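Local coordinates for copper-containing nitrite reductase (Thermus scotoductus, PDB 6HBE), which probably catalyses the copper-dependent one-electron reduction of nitrite to nitric oxide, a step of denitrification, as a homotrimer, with cytochrome c as probable electron donor, at residues D106-F111 with Q228-N233; D153-I158 with R201-N206; Q160-A165 with L176-N181. All blocks are in the same frame, centred on the assembly; numbering follows the deposited sequence.

Contact 1: D106-F111 with Q228-N233; sequences DFPGVF and QGNPKN
Asn-230 holds its CG anti to the backbone N (chi1 -168°), which brings its amide beside the ring of Pro-108. ND2 stands 4.1 Å from Pro-108 CG, light packing only. The polar link between the two residues is a single water. It donates to Pro-108 O at 2.7 Å and accepts from Asn-230 ND2 at 2.9 Å. The other end of the amide turns back on its own loop. OD1 accepts from Lys-232 N at 3.0 Å, in the carbonyl plane and on a lone pair. This is an Asx turn, and it overlaps a type I turn from Asn-230 to Asn-233. Both ends of the amide are therefore held, which fixes its rotation. Pro-231 meets Pro-108 at about a right angle.

The direct bond runs from Val-110 N to Gln-228 O, 3.0 Å long. It is fairly straight at the hydrogen, but the donor sits above the carbonyl plane, 37° out of it. The same oxygen lies 3.2 Å from Gly-109 CA, a CA-H...O contact. The CA atoms of Gly-109 and Gly-229 come within 3.8 Å. A CB on either glycine would clash with the other segment, and the backbone angles of both also suit glycine.

Strand 109-114 belongs to the first cupredoxin domain and runs on to the copper ligand His-114. The loop at 228-233 belongs to the second domain. The Gln-228 amide is committed elsewhere, to Gln-239 N and Thr-240 OG1 of the second subunit. The chemistry is thus mostly that of backbone atoms, glycines, prolines and one water. It implies a close, buried join between domains, where the two glycines let the backbones approach and the Asx turn probably steadies the loop.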
loop_
_atom_site.group_PDB
_atom_site.type_symbol
_atom_site.label_atom_id
_atom_site.label_comp_id
_atom_site.label_asym_id
_atom_site.label_seq_id
_atom_site.Cartn_x
_atom_site.Cartn_y
_atom_site.Cartn_z
ATOM N N ASP C 106 -33.737 3.525 -1.261
ATOM C CA ASP C 106 -33.940 4.972 -1.454
ATOM C C ASP C 106 -32.865 5.674 -2.274
ATOM O O ASP C 106 -33.059 6.811 -2.670
ATOM C CB ASP C 106 -34.015 5.687 -0.080
ATOM C CG ASP C 106 -35.193 5.222 0.783
ATOM O OD1 ASP C 106 -36.137 4.614 0.250
ATOM O OD2 ASP C 106 -35.169 5.472 2.004
ATOM N N PHE C 107 -31.719 5.028 -2.487
ATOM C CA PHE C 107 -30.578 5.655 -3.153
ATOM C C PHE C 107 -30.091 4.798 -4.337
ATOM O O PHE C 107 -29.725 3.615 -4.140
ATOM C CB PHE C 107 -29.418 5.837 -2.151
ATOM C CG PHE C 107 -29.662 6.906 -1.112
ATOM C CD1 PHE C 107 -30.326 6.596 0.074
ATOM C CD2 PHE C 107 -29.247 8.213 -1.320
ATOM C CE1 PHE C 107 -30.551 7.570 1.036
ATOM C CE2 PHE C 107 -29.461 9.203 -0.351
ATOM C CZ PHE C 107 -30.109 8.873 0.830
ATOM N N PRO C 108 -30.036 5.387 -5.539
ATOM C CA PRO C 108 -29.561 4.625 -6.712
ATOM C C PRO C 108 -28.042 4.419 -6.699
ATOM O O PRO C 108 -27.317 5.291 -6.192
ATOM C CB PRO C 108 -30.004 5.489 -7.890
ATOM C CG PRO C 108 -30.120 6.849 -7.362
ATOM C CD PRO C 108 -30.474 6.741 -5.910
ATOM N N GLY C 109 -27.579 3.284 -7.241
ATOM C CA GLY C 109 -26.145 3.023 -7.436
ATOM C C GLY C 109 -25.691 1.577 -7.312
ATOM O O GLY C 109 -26.505 0.653 -7.396
ATOM N N VAL C 110 -24.384 1.399 -7.080
ATOM C CA VAL C 110 -23.733 0.086 -6.978
ATOM C C VAL C 110 -23.169 -0.037 -5.562
ATOM O O VAL C 110 -22.275 0.753 -5.176
ATOM C CB VAL C 110 -22.611 -0.054 -8.033
ATOM C CG1 VAL C 110 -21.873 -1.396 -7.868
ATOM C CG2 VAL C 110 -23.192 0.051 -9.449
ATOM N N PHE C 111 -23.688 -1.009 -4.799
ATOM C CA PHE C 111 -23.422 -1.152 -3.366
ATOM C C PHE C 111 -22.786 -2.495 -3.023
ATOM O O PHE C 111 -23.164 -3.538 -3.564
ATOM C CB PHE C 111 -24.704 -0.970 -2.564
ATOM C CG PHE C 111 -25.327 0.383 -2.746
ATOM C CD1 PHE C 111 -24.846 1.487 -2.029
ATOM C CD2 PHE C 111 -26.349 0.569 -3.655
ATOM C CE1 PHE C 111 -25.381 2.750 -2.218
ATOM C CE2 PHE C 111 -26.900 1.841 -3.866
ATOM C CZ PHE C 111 -26.421 2.928 -3.147
ATOM N N GLN C 228 -20.198 6.191 -7.270
ATOM C CA GLN C 228 -21.162 5.363 -6.514
ATOM C C GLN C 228 -22.312 4.803 -7.367
ATOM O O GLN C 228 -23.227 4.180 -6.828
ATOM C CB GLN C 228 -21.737 6.128 -5.317
ATOM C CG GLN C 228 -20.647 6.754 -4.428
ATOM C CD GLN C 228 -20.041 5.746 -3.454
ATOM O OE1 GLN C 228 -20.761 4.953 -2.852
ATOM N NE2 GLN C 228 -18.735 5.820 -3.252
ATOM N N GLY C 229 -22.264 5.002 -8.677
ATOM C CA GLY C 229 -23.424 4.723 -9.549
ATOM C C GLY C 229 -24.594 5.719 -9.484
ATOM O O GLY C 229 -25.640 5.476 -10.124
ATOM N N ASN C 230 -24.445 6.814 -8.742
ATOM C CA ASN C 230 -25.493 7.840 -8.661
ATOM C C ASN C 230 -25.427 8.781 -9.867
ATOM O O ASN C 230 -24.404 9.447 -10.068
ATOM C CB ASN C 230 -25.380 8.646 -7.355
ATOM C CG ASN C 230 -26.603 9.525 -7.089
ATOM O OD1 ASN C 230 -26.950 10.367 -7.911
ATOM N ND2 ASN C 230 -27.243 9.339 -5.937
ATOM N N PRO C 231 -26.538 8.903 -10.636
ATOM C CA PRO C 231 -26.501 9.770 -11.834
ATOM C C PRO C 231 -26.036 11.203 -11.650
ATOM O O PRO C 231 -25.546 11.777 -12.608
ATOM C CB PRO C 231 -27.953 9.775 -12.332
ATOM C CG PRO C 231 -28.528 8.515 -11.826
ATOM C CD PRO C 231 -27.860 8.250 -10.492
ATOM N N LYS C 232 -26.179 11.779 -10.454
ATOM C CA LYS C 232 -25.745 13.154 -10.191
ATOM C C LYS C 232 -24.225 13.363 -10.156
ATOM O O LYS C 232 -23.743 14.474 -10.379
ATOM C CB LYS C 232 -26.273 13.665 -8.844
ATOM C CG LYS C 232 -27.779 13.613 -8.632
ATOM C CD LYS C 232 -28.560 14.334 -9.701
ATOM C CE LYS C 232 -30.045 14.202 -9.409
ATOM N NZ LYS C 232 -30.846 14.755 -10.533
ATOM N N ASN C 233 -23.474 12.310 -9.867
ATOM C CA ASN C 233 -22.028 12.413 -9.651
ATOM C C ASN C 233 -21.218 12.147 -10.953
ATOM O O ASN C 233 -20.369 11.220 -11.010
ATOM C CB ASN C 233 -21.602 11.421 -8.558
ATOM C CG ASN C 233 -22.270 11.662 -7.207
ATOM O OD1 ASN C 233 -22.598 12.783 -6.828
ATOM N ND2 ASN C 233 -22.428 10.598 -6.446
HETATM O O HOH W 1 -26.763 7.048 -4.241
#

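Contact 2: D153-I158 with R201-N206; sequences DLKLYI and RIYFLN
Tyr-157 lies over one face of the Tyr-203 ring in an offset stack, with centroids 4.5 Å apart and planes at 19°. Its CE2 sits 3.4 Å above the Tyr-203 plane, toward the rim. Both rings have CG anti to the carbonyl carbon (chi1 -59° and -63°), which lets them run side by side from paired positions. The Tyr-203 hydroxyl is gripped side-on by Arg-201, through NE at 3.0 Å and NH2 at 3.2 Å, in the guanidinium plane. It also bonds Glu-137. Lys-155 extends alongside Arg-201, with CE 3.6 Å from Tyr-203 OH. Its NZ is 3.8 Å from Arg-201 NH2, a like-charge approach. Tyr-199 OH and a salt bridge to Glu-145 hold NH1, and a long, weak ion pair links NH2 to Glu-137; this negative charge probably offsets the approach.

Leu-156, Ile-158, Ile-202 and Phe-204 point to the other face of the sheet. Ile-158 CG2 meets Phe-204 CD1 at 4.1 Å. Five backbone hydrogen bonds join the parallel strands.

Strand 248-254 flanks 199-208 on its far side. Strand 131-137 of the first cupredoxin domain packs against the tyrosines, and on the other side of the sheet Phe-204 packs on Ser-213 and Leu-215 of strand 213-217.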
loop_
_atom_site.group_PDB
_atom_site.type_symbol
_atom_site.label_atom_id
_atom_site.label_comp_id
_atom_site.label_asym_id
_atom_site.label_seq_id
_atom_site.Cartn_x
_atom_site.Cartn_y
_atom_site.Cartn_z
ATOM N N ASP C 153 -26.568 -2.061 -25.184
ATOM C CA ASP C 153 -26.459 -3.296 -25.938
ATOM C C ASP C 153 -25.933 -4.461 -25.098
ATOM O O ASP C 153 -26.327 -5.583 -25.321
ATOM C CB ASP C 153 -25.588 -3.080 -27.185
ATOM C CG ASP C 153 -26.194 -2.042 -28.138
ATOM O OD1 ASP C 153 -27.351 -2.229 -28.552
ATOM O OD2 ASP C 153 -25.555 -1.024 -28.439
ATOM N N LEU C 154 -25.044 -4.200 -24.131
ATOM C CA LEU C 154 -24.630 -5.214 -23.154
ATOM C C LEU C 154 -24.273 -4.531 -21.808
ATOM O O LEU C 154 -23.597 -3.495 -21.793
ATOM C CB LEU C 154 -23.432 -6.000 -23.684
ATOM C CG LEU C 154 -22.901 -7.198 -22.898
ATOM C CD1 LEU C 154 -23.908 -8.339 -22.695
ATOM C CD2 LEU C 154 -21.672 -7.721 -23.604
ATOM N N LYS C 155 -24.762 -5.117 -20.711
ATOM C CA LYS C 155 -24.380 -4.726 -19.338
ATOM C C LYS C 155 -23.340 -5.704 -18.813
ATOM O O LYS C 155 -23.492 -6.918 -18.964
ATOM C CB LYS C 155 -25.601 -4.724 -18.430
ATOM C CG LYS C 155 -26.616 -3.638 -18.778
ATOM C CD LYS C 155 -27.842 -3.759 -17.878
ATOM C CE LYS C 155 -28.755 -2.537 -18.006
ATOM N NZ LYS C 155 -29.929 -2.662 -17.102
ATOM N N LEU C 156 -22.301 -5.162 -18.171
ATOM C CA LEU C 156 -21.208 -5.938 -17.618
ATOM C C LEU C 156 -21.118 -5.543 -16.132
ATOM O O LEU C 156 -20.956 -4.361 -15.833
ATOM C CB LEU C 156 -19.905 -5.594 -18.315
ATOM C CG LEU C 156 -19.830 -5.798 -19.839
ATOM C CD1 LEU C 156 -18.455 -5.393 -20.324
ATOM C CD2 LEU C 156 -20.098 -7.249 -20.224
ATOM N N TYR C 157 -21.247 -6.527 -15.247
ATOM C CA TYR C 157 -21.154 -6.336 -13.787
ATOM C C TYR C 157 -19.857 -6.979 -13.300
ATOM O O TYR C 157 -19.644 -8.205 -13.486
ATOM C CB TYR C 157 -22.373 -6.929 -13.094
ATOM C CG TYR C 157 -23.739 -6.360 -13.508
ATOM C CD1 TYR C 157 -24.468 -6.939 -14.555
ATOM C CD2 TYR C 157 -24.345 -5.350 -12.798
ATOM C CE1 TYR C 157 -25.733 -6.490 -14.908
ATOM C CE2 TYR C 157 -25.615 -4.899 -13.130
ATOM C CZ TYR C 157 -26.305 -5.478 -14.211
ATOM O OH TYR C 157 -27.565 -5.046 -14.583
ATOM N N ILE C 158 -18.979 -6.162 -12.698
ATOM C CA ILE C 158 -17.616 -6.600 -12.345
ATOM C C ILE C 158 -17.254 -6.265 -10.877
ATOM O O ILE C 158 -17.327 -5.104 -10.484
ATOM C CB ILE C 158 -16.567 -5.868 -13.243
ATOM C CG1 ILE C 158 -16.823 -6.102 -14.748
ATOM C CG2 ILE C 158 -15.142 -6.314 -12.888
ATOM C CD1 ILE C 158 -16.392 -7.467 -15.229
ATOM N N ARG C 201 -22.663 -0.606 -20.774
ATOM C CA ARG C 201 -22.744 -0.018 -19.416
ATOM C C ARG C 201 -22.085 -0.988 -18.409
ATOM O O ARG C 201 -22.468 -2.152 -18.325
ATOM C CB ARG C 201 -24.178 0.367 -19.020
ATOM C CG ARG C 201 -24.269 1.288 -17.781
ATOM C CD ARG C 201 -25.493 2.198 -17.845
ATOM N NE ARG C 201 -26.726 1.497 -17.485
ATOM C CZ ARG C 201 -27.942 1.676 -18.032
ATOM N NH1 ARG C 201 -28.166 2.532 -19.029
ATOM N NH2 ARG C 201 -28.959 0.973 -17.549
ATOM N N ILE C 202 -21.076 -0.491 -17.674
ATOM C CA ILE C 202 -20.238 -1.307 -16.780
ATOM C C ILE C 202 -20.616 -0.886 -15.349
ATOM O O ILE C 202 -20.691 0.309 -15.046
ATOM C CB ILE C 202 -18.726 -1.087 -17.046
ATOM C CG1 ILE C 202 -18.375 -1.453 -18.504
ATOM C CG2 ILE C 202 -17.858 -1.913 -16.083
ATOM C CD1 ILE C 202 -17.042 -0.908 -18.974
ATOM N N TYR C 203 -20.896 -1.862 -14.507
ATOM C CA TYR C 203 -21.199 -1.654 -13.086
ATOM C C TYR C 203 -19.984 -2.234 -12.348
ATOM O O TYR C 203 -19.802 -3.459 -12.334
ATOM C CB TYR C 203 -22.490 -2.384 -12.712
ATOM C CG TYR C 203 -23.758 -1.901 -13.434
ATOM C CD1 TYR C 203 -24.037 -2.296 -14.754
ATOM C CD2 TYR C 203 -24.685 -1.094 -12.787
ATOM C CE1 TYR C 203 -25.196 -1.877 -15.407
ATOM C CE2 TYR C 203 -25.853 -0.656 -13.427
ATOM C CZ TYR C 203 -26.094 -1.044 -14.749
ATOM O OH TYR C 203 -27.241 -0.643 -15.410
ATOM N N PHE C 204 -19.159 -1.361 -11.755
ATOM C CA PHE C 204 -17.864 -1.770 -11.160
ATOM C C PHE C 204 -17.838 -1.515 -9.658
ATOM O O PHE C 204 -18.109 -0.389 -9.232
ATOM C CB PHE C 204 -16.722 -0.988 -11.816
ATOM C CG PHE C 204 -15.357 -1.265 -11.203
ATOM C CD1 PHE C 204 -14.851 -2.544 -11.191
ATOM C CD2 PHE C 204 -14.570 -0.235 -10.706
ATOM C CE1 PHE C 204 -13.614 -2.822 -10.647
ATOM C CE2 PHE C 204 -13.300 -0.505 -10.191
ATOM C CZ PHE C 204 -12.845 -1.810 -10.138
ATOM N N LEU C 205 -17.470 -2.538 -8.868
ATOM C CA LEU C 205 -17.289 -2.395 -7.427
ATOM C C LEU C 205 -15.935 -2.966 -7.063
ATOM O O LEU C 205 -15.654 -4.138 -7.338
ATOM C CB LEU C 205 -18.405 -3.144 -6.667
ATOM C CG LEU C 205 -18.276 -3.323 -5.140
ATOM C CD1 LEU C 205 -18.313 -2.011 -4.418
ATOM C CD2 LEU C 205 -19.329 -4.245 -4.562
ATOM N N ASN C 206 -15.100 -2.151 -6.414
ATOM C CA ASN C 206 -13.820 -2.658 -5.837
ATOM C C ASN C 206 -14.121 -3.026 -4.394
ATOM O O ASN C 206 -14.311 -2.119 -3.568
ATOM C CB ASN C 206 -12.677 -1.602 -5.866
ATOM C CG ASN C 206 -11.373 -2.122 -5.282
ATOM O OD1 ASN C 206 -11.191 -3.342 -5.083
ATOM N ND2 ASN C 206 -10.440 -1.191 -4.965
#

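Contact 3: Q160-A165 with L176-N181; sequences QSEAYA and LYVMFN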
loop_
_atom_site.group_PDB
_atom_site.type_symbol
_atom_site.label_atom_id
_atom_site.label_comp_id
_atom_site.label_asym_id
_atom_site.label_seq_id
_atom_site.Cartn_x
_atom_site.Cartn_y
_atom_site.Cartn_z
ATOM N N GLN C 160 -13.877 -6.416 -8.381
ATOM C CA GLN C 160 -12.477 -6.664 -8.104
ATOM C C GLN C 160 -12.279 -7.055 -6.651
ATOM O O GLN C 160 -12.768 -6.359 -5.774
ATOM C CB GLN C 160 -11.618 -5.423 -8.440
ATOM C CG GLN C 160 -10.120 -5.691 -8.283
ATOM C CD GLN C 160 -9.250 -4.486 -8.656
ATOM O OE1 GLN C 160 -9.433 -3.845 -9.713
ATOM N NE2 GLN C 160 -8.312 -4.150 -7.767
ATOM N N SER C 161 -11.489 -8.098 -6.389
ATOM C CA SER C 161 -11.259 -8.557 -5.009
ATOM C C SER C 161 -9.905 -9.247 -4.885
ATOM O O SER C 161 -9.327 -9.692 -5.885
ATOM C CB SER C 161 -12.384 -9.507 -4.542
ATOM O OG SER C 161 -12.360 -10.755 -5.231
ATOM N N GLU C 162 -9.423 -9.333 -3.642
ATOM C CA GLU C 162 -8.101 -9.865 -3.287
ATOM C C GLU C 162 -8.218 -11.191 -2.555
ATOM O O GLU C 162 -9.224 -11.440 -1.902
ATOM C CB GLU C 162 -7.362 -8.856 -2.356
ATOM C CG GLU C 162 -7.150 -7.462 -2.962
ATOM C CD GLU C 162 -7.250 -6.306 -1.970
ATOM O OE1 GLU C 162 -7.020 -6.477 -0.711
ATOM O OE2 GLU C 162 -7.627 -5.183 -2.460
ATOM N N ALA C 163 -7.180 -12.035 -2.662
ATOM C CA ALA C 163 -7.062 -13.249 -1.866
ATOM C C ALA C 163 -5.754 -13.216 -1.103
ATOM O O ALA C 163 -4.763 -12.729 -1.641
ATOM C CB ALA C 163 -7.117 -14.493 -2.744
ATOM N N TYR C 164 -5.769 -13.735 0.142
ATOM C CA TYR C 164 -4.605 -13.710 1.048
ATOM C C TYR C 164 -4.134 -15.106 1.484
ATOM O O TYR C 164 -4.976 -15.999 1.775
ATOM C CB TYR C 164 -4.920 -12.831 2.272
ATOM C CG TYR C 164 -4.980 -11.363 1.894
ATOM C CD1 TYR C 164 -6.183 -10.793 1.438
ATOM C CD2 TYR C 164 -3.837 -10.551 1.942
ATOM C CE1 TYR C 164 -6.234 -9.472 1.022
ATOM C CE2 TYR C 164 -3.873 -9.204 1.530
ATOM C CZ TYR C 164 -5.078 -8.678 1.066
ATOM O OH TYR C 164 -5.126 -7.371 0.631
ATOM N N ALA C 165 -2.809 -15.256 1.570
ATOM C CA ALA C 165 -2.169 -16.490 2.066
ATOM C C ALA C 165 -2.125 -16.615 3.603
ATOM O O ALA C 165 -1.922 -17.720 4.143
ATOM C CB ALA C 165 -0.758 -16.610 1.535
ATOM N N LEU C 176 -2.031 -12.162 -2.326
ATOM C CA LEU C 176 -1.466 -13.192 -3.216
ATOM C C LEU C 176 -2.072 -13.077 -4.631
ATOM O O LEU C 176 -1.327 -13.074 -5.634
ATOM C CB LEU C 176 -1.661 -14.601 -2.640
ATOM C CG LEU C 176 -1.170 -15.784 -3.445
ATOM C CD1 LEU C 176 0.320 -15.766 -3.653
ATOM C CD2 LEU C 176 -1.602 -17.093 -2.756
ATOM N N TYR C 177 -3.401 -12.944 -4.721
ATOM C CA TYR C 177 -4.052 -12.824 -6.023
ATOM C C TYR C 177 -5.009 -11.648 -5.972
ATOM O O TYR C 177 -5.511 -11.301 -4.887
ATOM C CB TYR C 177 -4.786 -14.115 -6.430
ATOM C CG TYR C 177 -3.895 -15.343 -6.500
ATOM C CD1 TYR C 177 -2.771 -15.367 -7.305
ATOM C CD2 TYR C 177 -4.187 -16.483 -5.736
ATOM C CE1 TYR C 177 -1.904 -16.483 -7.322
ATOM C CE2 TYR C 177 -3.345 -17.607 -5.771
ATOM C CZ TYR C 177 -2.228 -17.616 -6.580
ATOM O OH TYR C 177 -1.416 -18.771 -6.601
ATOM N N VAL C 178 -5.187 -11.021 -7.128
ATOM C CA VAL C 178 -6.207 -9.963 -7.316
ATOM C C VAL C 178 -6.965 -10.267 -8.607
ATOM O O VAL C 178 -6.343 -10.598 -9.619
ATOM C CB VAL C 178 -5.583 -8.560 -7.337
ATOM C CG1 VAL C 178 -6.689 -7.499 -7.312
ATOM C CG2 VAL C 178 -4.664 -8.358 -6.136
ATOM N N MET C 179 -8.285 -10.191 -8.577
ATOM C CA MET C 179 -9.117 -10.823 -9.659
ATOM C C MET C 179 -10.446 -10.145 -9.920
ATOM O O MET C 179 -10.987 -9.488 -9.020
ATOM C CB MET C 179 -9.343 -12.332 -9.374
ATOM C CG MET C 179 -10.111 -12.694 -8.121
ATOM S SD MET C 179 -9.808 -14.412 -7.539
ATOM C CE MET C 179 -8.301 -14.105 -6.648
ATOM N N PHE C 180 -10.954 -10.303 -11.159
ATOM C CA PHE C 180 -12.311 -9.839 -11.524
ATOM C C PHE C 180 -13.245 -11.074 -11.433
ATOM O O PHE C 180 -12.951 -12.154 -11.997
ATOM C CB PHE C 180 -12.395 -9.254 -12.952
ATOM C CG PHE C 180 -11.535 -8.030 -13.212
ATOM C CD1 PHE C 180 -11.418 -6.983 -12.273
ATOM C CD2 PHE C 180 -10.866 -7.881 -14.430
ATOM C CE1 PHE C 180 -10.643 -5.854 -12.547
ATOM C CE2 PHE C 180 -10.095 -6.755 -14.695
ATOM C CZ PHE C 180 -9.971 -5.748 -13.749
ATOM N N ASN C 181 -14.368 -10.908 -10.748
ATOM C CA ASN C 181 -15.366 -11.982 -10.568
ATOM C C ASN C 181 -14.790 -13.367 -10.149
ATOM O O ASN C 181 -15.177 -14.416 -10.663
ATOM C CB ASN C 181 -16.248 -12.024 -11.819
ATOM C CG ASN C 181 -17.098 -10.774 -11.936
ATOM O OD1 ASN C 181 -17.237 -10.028 -10.959
ATOM N ND2 ASN C 181 -17.654 -10.518 -13.118
HETATM O O HOH W 2 -13.451 -10.931 -7.722
#
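Backbone hydrogen bonds pair Ser-161 with Met-179, at 3.0 Å from Ser-161 N to Met-179 O and 2.9 Å from Met-179 N to Ser-161 O. Ala-163 N bonds Tyr-177 O. Ala-163 O takes Leu-176 N at 2.9 Å and, weakly, Tyr-177 N, so two residues face one: a classic beta bulge.

Among polar side chains, Ser-161 OG and a water lie 2.7 Å apart in a hydrogen bond, and the water donates to Met-179 O. Gln-160 is extended, with CG anti to the backbone N (chi1 -175°). This carries OE1 to the edge of the Phe-180 ring, 3.7 Å from CE1, where it also bonds Ser-213. NE2 lies 3.7 Å from Val-178 CG1. An alanine here would lose the amide, and is likely to leave Ser-213 OG without this mate and a gap beside Val-178 and Phe-180.

In apolar contacts, the Glu-162 side chain lies beside Val-178, CG against CG2, and Ala-163 CB meets Met-179 CE, both at 4.1 Å.

The pair forms one border of a six-stranded sheet, where 177-180 is outermost within the chain. Helix 167-172 lies in the connection, strand 199-208 flanks 154-163, and strand 260-266 packs on Gln-160 and Phe-180.

How the contacts relate
All three contacts are mainly buried, none on the surface. Contacts 2 and 3 share strand 154-163 and the same sheet of the second cupredoxin domain. Leu-205 and Tyr-157 of contact 2 are linked to Gln-160 and Asn-181 of contact 3 by probable hydrogen bonds. Contact 2 is parallel and interior to the sheet, with an aromatic and charged face toward the first domain, and meets no other chain. Contact 3 is antiparallel, at the sheet's border, with a bulge, mixed side-chain contacts and no stack between its strands; its Tyr-177 meets the third subunit. Contact 1 is a strand-to-loop join between domains, hydrogen-bonded to the second subunit. Its Val-110 packs on contact 2, but it does not touch contact 3.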